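Local atomic coordinates of Non-structural protein 11 (Prrsv 16244b, PDB entry 5EYI), a protein that probably cuts viral polyuridine-containing RNA as a uridylate-specific endoribonuclease, and so helps the virus escape host double-stranded RNA sensors. Residues P58-S63 and G95-L100; D119-E124 and D182-D187. The protein carries 1 engineered substitution. All blocks are in the same frame, centred on the assembly; numbering follows the deposited sequence.

Contact 1 (P58-S63 and G95-L100); sequences PIHKYS and GEAQLL
A type I beta turn from H60 to S63, in the loop between strands 51-55 and 64-67, lies against strand 96-98 through the side chains of H60 and Y62. The imidazole of H60 lies with one face on A97. The methyl CB of A97 sits over the ring centre, 3.4 Å from H60 CE1, in a CH-pi contact 14° off the ring normal. The ring is also held at its edge. Y62 N donates to H60 ND1 at 3.3 Å, in the ring plane, which restrains the rotation of the imidazole.

The two segments belong to the N-terminal domain of nsp11. Strand 96-98 pairs antiparallel with strand 85-93, and S63 OG reaches the same strand by a hydrogen bond to T90. Within the turn, S63 OG also accepts from I59 N at 3.0 Å.

The Y62 ring packs on the backbone from A97 to L99, L99 N over one face. Y62 CG stands anti to the carbonyl carbon (chi1 -65°), and the ring edge at CD2 comes 3.4 Å from A97 O. L99 CD1 comes over the same face, near the rim, 3.4 Å from Y62 CD1, and the two side chains cross at about a right angle. No direct hydrogen bond joins the segments. Two waters do so, both donating to Y62 O. One also donates to Q98 O at 2.7 Å, and the other accepts from L100 N at 2.8 Å.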
ATOM      1  N   PRO A  58     -31.254  -1.907  17.087  1.00 26.12           N
ATOM      2  CA  PRO A  58     -30.436  -3.018  17.595  1.00 27.81           C
ATOM      3  C   PRO A  58     -31.296  -4.089  18.253  1.00 29.78           C
ATOM      4  O   PRO A  58     -32.290  -3.754  18.894  1.00 31.98           O
ATOM      5  CB  PRO A  58     -29.499  -2.361  18.629  1.00 27.59           C
ATOM      6  CG  PRO A  58     -29.794  -0.903  18.630  1.00 26.90           C
ATOM      7  CD  PRO A  58     -31.052  -0.660  17.846  1.00 26.45           C
ATOM      8  N   ILE A  59     -30.936  -5.358  18.057  1.00 31.85           N
ATOM      9  CA  ILE A  59     -31.665  -6.489  18.656  1.00 31.96           C
ATOM     10  C   ILE A  59     -30.845  -7.300  19.657  1.00 31.78           C
ATOM     11  O   ILE A  59     -31.382  -8.196  20.291  1.00 33.01           O
ATOM     12  CB  ILE A  59     -32.253  -7.430  17.580  1.00 32.64           C
ATOM     13  CG1 ILE A  59     -31.157  -8.127  16.763  1.00 33.58           C
ATOM     14  CG2 ILE A  59     -33.191  -6.661  16.659  1.00 32.70           C
ATOM     15  CD1 ILE A  59     -31.703  -9.176  15.806  1.00 33.97           C
ATOM     16  N   HIS A  60     -29.562  -6.987  19.796  1.00 33.06           N
ATOM     17  CA  HIS A  60     -28.648  -7.744  20.652  1.00 34.25           C
ATOM     18  C   HIS A  60     -27.452  -6.845  20.924  1.00 35.44           C
ATOM     19  O   HIS A  60     -27.242  -5.879  20.194  1.00 34.28           O
ATOM     20  CB  HIS A  60     -28.195  -9.020  19.931  1.00 35.25           C
ATOM     21  CG  HIS A  60     -27.592 -10.060  20.831  1.00 34.72           C
ATOM     22  ND1 HIS A  60     -26.256 -10.082  21.166  1.00 33.55           N
ATOM     23  CD2 HIS A  60     -28.145 -11.136  21.437  1.00 34.76           C
ATOM     24  CE1 HIS A  60     -26.013 -11.110  21.955  1.00 34.41           C
ATOM     25  NE2 HIS A  60     -27.143 -11.770  22.131  1.00 35.69           N
ATOM     26  N   LYS A  61     -26.666  -7.168  21.952  1.00 37.35           N
ATOM     27  CA  LYS A  61     -25.415  -6.452  22.257  1.00 40.76           C
ATOM     28  C   LYS A  61     -24.381  -6.473  21.111  1.00 38.86           C
ATOM     29  O   LYS A  61     -23.529  -5.589  21.017  1.00 38.68           O
ATOM     30  CB  LYS A  61     -24.779  -7.037  23.541  1.00 45.49           C
ATOM     31  CG  LYS A  61     -23.472  -6.387  24.021  1.00 49.86           C
ATOM     32  CD  LYS A  61     -23.570  -4.861  24.162  1.00 54.64           C
ATOM     33  CE  LYS A  61     -22.242  -4.215  24.555  1.00 56.76           C
ATOM     34  NZ  LYS A  61     -22.008  -4.220  26.029  1.00 57.27           N
ATOM     35  N   TYR A  62     -24.482  -7.471  20.241  1.00 37.49           N
ATOM     36  CA  TYR A  62     -23.561  -7.698  19.149  1.00 36.54           C
ATOM     37  C   TYR A  62     -24.161  -7.226  17.820  1.00 32.84           C
ATOM     38  O   TYR A  62     -23.564  -7.461  16.769  1.00 30.82           O
ATOM     39  CB  TYR A  62     -23.222  -9.188  19.051  1.00 39.79           C
ATOM     40  CG  TYR A  62     -22.466  -9.798  20.225  1.00 43.85           C
ATOM     41  CD1 TYR A  62     -21.583  -9.042  21.015  1.00 46.33           C
ATOM     42  CD2 TYR A  62     -22.592 -11.159  20.507  1.00 44.85           C
ATOM     43  CE1 TYR A  62     -20.881  -9.624  22.065  1.00 48.89           C
ATOM     44  CE2 TYR A  62     -21.893 -11.751  21.552  1.00 47.11           C
ATOM     45  CZ  TYR A  62     -21.040 -10.985  22.329  1.00 48.96           C
ATOM     46  OH  TYR A  62     -20.350 -11.577  23.364  1.00 46.94           O
ATOM     47  N   SER A  63     -25.335  -6.585  17.860  1.00 28.78           N
ATOM     48  CA  SER A  63     -25.850  -5.862  16.706  1.00 27.59           C
ATOM     49  C   SER A  63     -24.837  -4.794  16.321  1.00 27.88           C
ATOM     50  O   SER A  63     -24.421  -3.998  17.162  1.00 29.39           O
ATOM     51  CB  SER A  63     -27.198  -5.203  16.994  1.00 26.41           C
ATOM     52  OG  SER A  63     -28.203  -6.175  17.140  1.00 25.02           O
ATOM     53  N   GLY A  95     -27.393 -20.621  16.543  1.00 41.85           N
ATOM     54  CA  GLY A  95     -28.287 -19.991  17.510  1.00 40.87           C
ATOM     55  C   GLY A  95     -27.672 -18.908  18.387  1.00 41.10           C
ATOM     56  O   GLY A  95     -28.412 -18.188  19.063  1.00 41.23           O
ATOM     57  N   GLU A  96     -26.340 -18.773  18.365  1.00 41.42           N
ATOM     58  CA  GLU A  96     -25.611 -17.828  19.212  1.00 42.42           C
ATOM     59  C   GLU A  96     -25.178 -16.598  18.417  1.00 40.61           C
ATOM     60  O   GLU A  96     -24.586 -16.729  17.343  1.00 38.98           O
ATOM     61  CB  GLU A  96     -24.356 -18.490  19.798  1.00 44.09           C
ATOM     62  CG  GLU A  96     -24.600 -19.844  20.456  1.00 46.89           C
ATOM     63  CD  GLU A  96     -23.450 -20.276  21.351  1.00 47.22           C
ATOM     64  N   ALA A  97     -25.453 -15.416  18.963  1.00 38.91           N
ATOM     65  CA  ALA A  97     -25.021 -14.157  18.371  1.00 38.44           C
ATOM     66  C   ALA A  97     -23.500 -14.061  18.380  1.00 38.70           C
ATOM     67  O   ALA A  97     -22.865 -14.391  19.376  1.00 39.11           O
ATOM     68  CB  ALA A  97     -25.621 -12.982  19.127  1.00 37.74           C
ATOM     69  N   GLN A  98     -22.926 -13.626  17.263  1.00 38.95           N
ATOM     70  CA  GLN A  98     -21.483 -13.495  17.130  1.00 40.78           C
ATOM     71  C   GLN A  98     -21.093 -12.037  17.102  1.00 40.35           C
ATOM     72  O   GLN A  98     -21.858 -11.198  16.642  1.00 39.52           O
ATOM     73  CB  GLN A  98     -21.010 -14.151  15.832  1.00 42.81           C
ATOM     74  CG  GLN A  98     -21.365 -15.620  15.691  1.00 45.14           C
ATOM     75  CD  GLN A  98     -20.855 -16.456  16.842  1.00 47.58           C
ATOM     76  OE1 GLN A  98     -21.630 -17.101  17.559  1.00 49.04           O
ATOM     77  NE2 GLN A  98     -19.543 -16.433  17.040  1.00 48.10           N
ATOM     78  N   LEU A  99     -19.888 -11.747  17.578  1.00 40.39           N
ATOM     79  CA  LEU A  99     -19.290 -10.432  17.409  1.00 43.06           C
ATOM     80  C   LEU A  99     -18.957 -10.252  15.929  1.00 41.59           C
ATOM     81  O   LEU A  99     -18.312 -11.116  15.337  1.00 42.32           O
ATOM     82  CB  LEU A  99     -18.007 -10.306  18.236  1.00 46.21           C
ATOM     83  CG  LEU A  99     -17.620  -8.871  18.612  1.00 50.83           C
ATOM     84  CD1 LEU A  99     -18.414  -8.437  19.840  1.00 51.82           C
ATOM     85  CD2 LEU A  99     -16.117  -8.735  18.852  1.00 52.28           C
ATOM     86  N   LEU A 100     -19.410  -9.150  15.334  1.00 38.52           N
ATOM     87  CA  LEU A 100     -19.032  -8.807  13.964  1.00 36.46           C
ATOM     88  C   LEU A 100     -17.828  -7.876  13.997  1.00 35.00           C
ATOM     89  O   LEU A 100     -17.726  -7.051  14.901  1.00 34.54           O
ATOM     90  CB  LEU A 100     -20.191  -8.139  13.219  1.00 36.84           C
ATOM     91  CG  LEU A 100     -21.284  -9.070  12.692  1.00 36.12           C
ATOM     92  CD1 LEU A 100     -22.503  -8.257  12.282  1.00 36.37           C
ATOM     93  CD2 LEU A 100     -20.786  -9.903  11.516  1.00 35.96           C
TER
HETATM   94  O   HOH W   1     -23.770  -9.928  15.276  1.00 24.35           O
HETATM   95  O   HOH W   2     -20.915  -7.132  16.541  1.00 29.36           O

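Contact 2 (D119-E124 and D182-D187); sequences DDRERE and DVYLPD
Y184 OH donates to D119 OD2 at 2.6 Å, using the syn lone pair of the carboxylate. The carboxylate and ring planes are 74° apart. A second bond joins the segments deeper in: L185 N gives its hydrogen to E122 OE2 at 3.0 Å, on the anti side of that oxygen and tilted somewhat out of the carboxylate plane. The bond is nearly straight, at 162°. E122 reaches it with an extended chain, CG anti to the backbone N (chi1 -169°), and its CG packs on L185 CB and CG.

P186 packs against both Y184 and R121. Its CD lies over the centre of one face of the Y184 ring. Its CB covers one face of the R121 guanidinium, 3.8 Å from R121 CZ. A water accepts from R121 NH1 and donates to Y184 OH at 2.7 Å, so the phenol oxygen both donates, to D119, and accepts, from the water.

The next shell fixes these groups. D119 OD1 accepts from E122 N at 2.9 Å. The second oxygen of E122, OE1, forms a salt bridge with R109 and accepts from L118 N. R121 pairs with E189. V183 O accepts from H147, which also touches E122 and L185. D119, which accepts from E122 N, is the N-cap of helix 120-128, and its other oxygen ties that cap to the loop before strand 198-205 in the NendoU domain.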
ATOM      1  N   ASP A 119     -21.072  14.841  -0.357  1.00 25.65           N
ATOM      2  CA  ASP A 119     -21.040  16.167   0.267  1.00 25.88           C
ATOM      3  C   ASP A 119     -19.732  16.895  -0.066  1.00 27.09           C
ATOM      4  O   ASP A 119     -18.870  16.341  -0.768  1.00 26.46           O
ATOM      5  CB  ASP A 119     -21.255  16.049   1.791  1.00 25.69           C
ATOM      6  CG  ASP A 119     -20.226  15.162   2.484  1.00 25.22           C
ATOM      7  OD1 ASP A 119     -19.078  15.042   2.023  1.00 26.20           O
ATOM      8  OD2 ASP A 119     -20.565  14.594   3.531  1.00 25.22           O
ATOM      9  N   ASP A 120     -19.592  18.128   0.428  1.00 28.07           N
ATOM     10  CA  ASP A 120     -18.374  18.927   0.218  1.00 29.81           C
ATOM     11  C   ASP A 120     -17.139  18.318   0.843  1.00 28.29           C
ATOM     12  O   ASP A 120     -16.033  18.482   0.316  1.00 27.29           O
ATOM     13  CB  ASP A 120     -18.518  20.343   0.800  1.00 32.85           C
ATOM     14  CG  ASP A 120     -19.362  21.245  -0.054  1.00 35.15           C
ATOM     15  OD1 ASP A 120     -19.332  21.124  -1.302  1.00 35.33           O
ATOM     16  OD2 ASP A 120     -20.048  22.102   0.542  1.00 41.79           O
ATOM     17  N   ARG A 121     -17.318  17.651   1.977  1.00 26.97           N
ATOM     18  CA  ARG A 121     -16.193  17.014   2.642  1.00 27.87           C
ATOM     19  C   ARG A 121     -15.540  15.944   1.743  1.00 25.98           C
ATOM     20  O   ARG A 121     -14.313  15.857   1.666  1.00 24.11           O
ATOM     21  CB  ARG A 121     -16.629  16.427   3.979  1.00 30.28           C
ATOM     22  CG  ARG A 121     -15.486  16.160   4.932  1.00 33.17           C
ATOM     23  CD  ARG A 121     -15.983  15.414   6.157  1.00 36.27           C
ATOM     24  NE  ARG A 121     -14.874  14.937   6.979  1.00 39.10           N
ATOM     25  CZ  ARG A 121     -14.974  14.027   7.952  1.00 42.49           C
ATOM     26  NH1 ARG A 121     -16.143  13.460   8.262  1.00 43.91           N
ATOM     27  NH2 ARG A 121     -13.885  13.664   8.623  1.00 43.98           N
ATOM     28  N   GLU A 122     -16.363  15.170   1.035  1.00 25.03           N
ATOM     29  CA  GLU A 122     -15.851  14.153   0.117  1.00 24.24           C
ATOM     30  C   GLU A 122     -15.144  14.782  -1.082  1.00 23.92           C
ATOM     31  O   GLU A 122     -14.050  14.354  -1.465  1.00 24.04           O
ATOM     32  CB  GLU A 122     -16.971  13.222  -0.356  1.00 23.98           C
ATOM     33  CG  GLU A 122     -16.433  12.009  -1.094  1.00 23.60           C
ATOM     34  CD  GLU A 122     -17.490  10.973  -1.415  1.00 23.71           C
ATOM     35  OE1 GLU A 122     -18.557  11.330  -1.957  1.00 22.91           O
ATOM     36  OE2 GLU A 122     -17.227   9.779  -1.149  1.00 23.19           O
ATOM     37  N   ARG A 123     -15.780  15.791  -1.669  1.00 24.38           N
ATOM     38  CA  ARG A 123     -15.175  16.599  -2.738  1.00 24.74           C
ATOM     39  C   ARG A 123     -13.780  17.074  -2.347  1.00 24.56           C
ATOM     40  O   ARG A 123     -12.832  16.965  -3.128  1.00 24.15           O
ATOM     41  CB  ARG A 123     -16.086  17.793  -3.046  1.00 25.50           C
ATOM     42  CG  ARG A 123     -15.640  18.703  -4.173  1.00 26.22           C
ATOM     43  CD  ARG A 123     -16.696  19.762  -4.458  1.00 26.00           C
ATOM     44  NE  ARG A 123     -17.846  19.262  -5.224  1.00 26.12           N
ATOM     45  CZ  ARG A 123     -17.876  19.044  -6.547  1.00 26.90           C
ATOM     46  NH1 ARG A 123     -16.799  19.249  -7.328  1.00 26.33           N
ATOM     47  NH2 ARG A 123     -19.007  18.606  -7.110  1.00 26.41           N
ATOM     48  N   GLU A 124     -13.669  17.571  -1.118  1.00 25.50           N
ATOM     49  CA  GLU A 124     -12.412  18.074  -0.566  1.00 26.81           C
ATOM     50  C   GLU A 124     -11.355  16.973  -0.429  1.00 25.65           C
ATOM     51  O   GLU A 124     -10.189  17.185  -0.809  1.00 23.63           O
ATOM     52  CB  GLU A 124     -12.665  18.780   0.779  1.00 29.38           C
ATOM     53  CG  GLU A 124     -11.423  19.110   1.597  1.00 33.30           C
ATOM     54  CD  GLU A 124     -11.669  20.212   2.630  1.00 37.41           C
ATOM     55  OE1 GLU A 124     -12.350  19.942   3.652  1.00 41.32           O
ATOM     56  N   ASP A 182     -17.039   2.829  -4.163  1.00 18.38           N
ATOM     57  CA  ASP A 182     -17.854   4.013  -3.885  1.00 18.72           C
ATOM     58  C   ASP A 182     -17.896   4.385  -2.398  1.00 19.13           C
ATOM     59  O   ASP A 182     -18.860   5.006  -1.933  1.00 19.18           O
ATOM     60  CB  ASP A 182     -19.261   3.852  -4.460  1.00 18.96           C
ATOM     61  CG  ASP A 182     -20.083   2.797  -3.758  1.00 19.20           C
ATOM     62  OD1 ASP A 182     -19.655   2.267  -2.705  1.00 18.53           O
ATOM     63  OD2 ASP A 182     -21.183   2.515  -4.269  1.00 19.33           O
ATOM     64  N   VAL A 183     -16.847   4.025  -1.658  1.00 19.32           N
ATOM     65  CA  VAL A 183     -16.793   4.347  -0.239  1.00 19.98           C
ATOM     66  C   VAL A 183     -16.764   5.866  -0.035  1.00 19.25           C
ATOM     67  O   VAL A 183     -16.197   6.603  -0.847  1.00 19.39           O
ATOM     68  CB  VAL A 183     -15.582   3.715   0.488  1.00 20.87           C
ATOM     69  CG1 VAL A 183     -15.582   2.205   0.313  1.00 21.65           C
ATOM     70  CG2 VAL A 183     -14.266   4.311   0.015  1.00 21.95           C
ATOM     71  N   TYR A 184     -17.376   6.311   1.055  1.00 18.68           N
ATOM     72  CA  TYR A 184     -17.330   7.705   1.476  1.00 19.14           C
ATOM     73  C   TYR A 184     -15.888   8.077   1.799  1.00 19.03           C
ATOM     74  O   TYR A 184     -15.348   7.606   2.794  1.00 19.11           O
ATOM     75  CB  TYR A 184     -18.230   7.905   2.696  1.00 19.28           C
ATOM     76  CG  TYR A 184     -18.328   9.329   3.185  1.00 19.85           C
ATOM     77  CD1 TYR A 184     -18.011   9.661   4.501  1.00 20.34           C
ATOM     78  CD2 TYR A 184     -18.723  10.351   2.331  1.00 20.24           C
ATOM     79  CE1 TYR A 184     -18.101  10.971   4.953  1.00 20.72           C
ATOM     80  CE2 TYR A 184     -18.821  11.663   2.778  1.00 20.82           C
ATOM     81  CZ  TYR A 184     -18.518  11.964   4.092  1.00 20.46           C
ATOM     82  OH  TYR A 184     -18.603  13.263   4.528  1.00 20.93           O
ATOM     83  N   LEU A 185     -15.267   8.889   0.941  1.00 19.05           N
ATOM     84  CA  LEU A 185     -13.813   9.118   0.999  1.00 20.52           C
ATOM     85  C   LEU A 185     -13.258   9.632   2.344  1.00 21.32           C
ATOM     86  O   LEU A 185     -12.114   9.301   2.701  1.00 20.86           O
ATOM     87  CB  LEU A 185     -13.337  10.037  -0.135  1.00 20.78           C
ATOM     88  CG  LEU A 185     -13.512   9.558  -1.588  1.00 20.89           C
ATOM     89  CD1 LEU A 185     -13.033  10.639  -2.545  1.00 21.32           C
ATOM     90  CD2 LEU A 185     -12.736   8.277  -1.838  1.00 21.32           C
ATOM     91  N   PRO A 186     -14.047  10.431   3.090  1.00 22.21           N
ATOM     92  CA  PRO A 186     -13.553  10.807   4.419  1.00 23.79           C
ATOM     93  C   PRO A 186     -13.332   9.639   5.389  1.00 24.86           C
ATOM     94  O   PRO A 186     -12.497   9.780   6.282  1.00 25.60           O
ATOM     95  CB  PRO A 186     -14.611  11.795   4.922  1.00 23.23           C
ATOM     96  CG  PRO A 186     -15.086  12.446   3.662  1.00 23.15           C
ATOM     97  CD  PRO A 186     -15.156  11.305   2.672  1.00 22.70           C
ATOM     98  N   ASP A 187     -14.006   8.497   5.190  1.00 25.05           N
ATOM     99  CA  ASP A 187     -13.692   7.266   5.960  1.00 25.78           C
ATOM    100  C   ASP A 187     -12.264   6.771   5.792  1.00 25.27           C
ATOM    101  O   ASP A 187     -11.767   6.024   6.637  1.00 25.81           O
ATOM    102  CB  ASP A 187     -14.604   6.087   5.569  1.00 27.20           C
ATOM    103  CG  ASP A 187     -16.041   6.275   5.984  1.00 28.82           C
ATOM    104  OD1 ASP A 187     -16.351   7.111   6.866  1.00 30.65           O
ATOM    105  OD2 ASP A 187     -16.879   5.554   5.417  1.00 30.02           O
TER
HETATM  106  O   HOH W   3     -18.544  13.388   7.193  1.00 45.27           O

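Contact 1 and contact 2 lie in different domains. Contact 1 is a surface contact in the N-terminal domain, while contact 2 is buried in the NendoU domain. Their centres are 30 Å apart and their nearest atoms about 16 Å, so they do not touch. Along the chain they follow in series: residues 95-100 close contact 1 before residues 119-124 open contact 2. Contact 1 is away from the annotated sites. Contact 2 is nearer the predicted active site, with the L185 side chain about 8 Å from that of H146 and about 12 Å from that of H131. The third predicted position, A175, is changed in this structure.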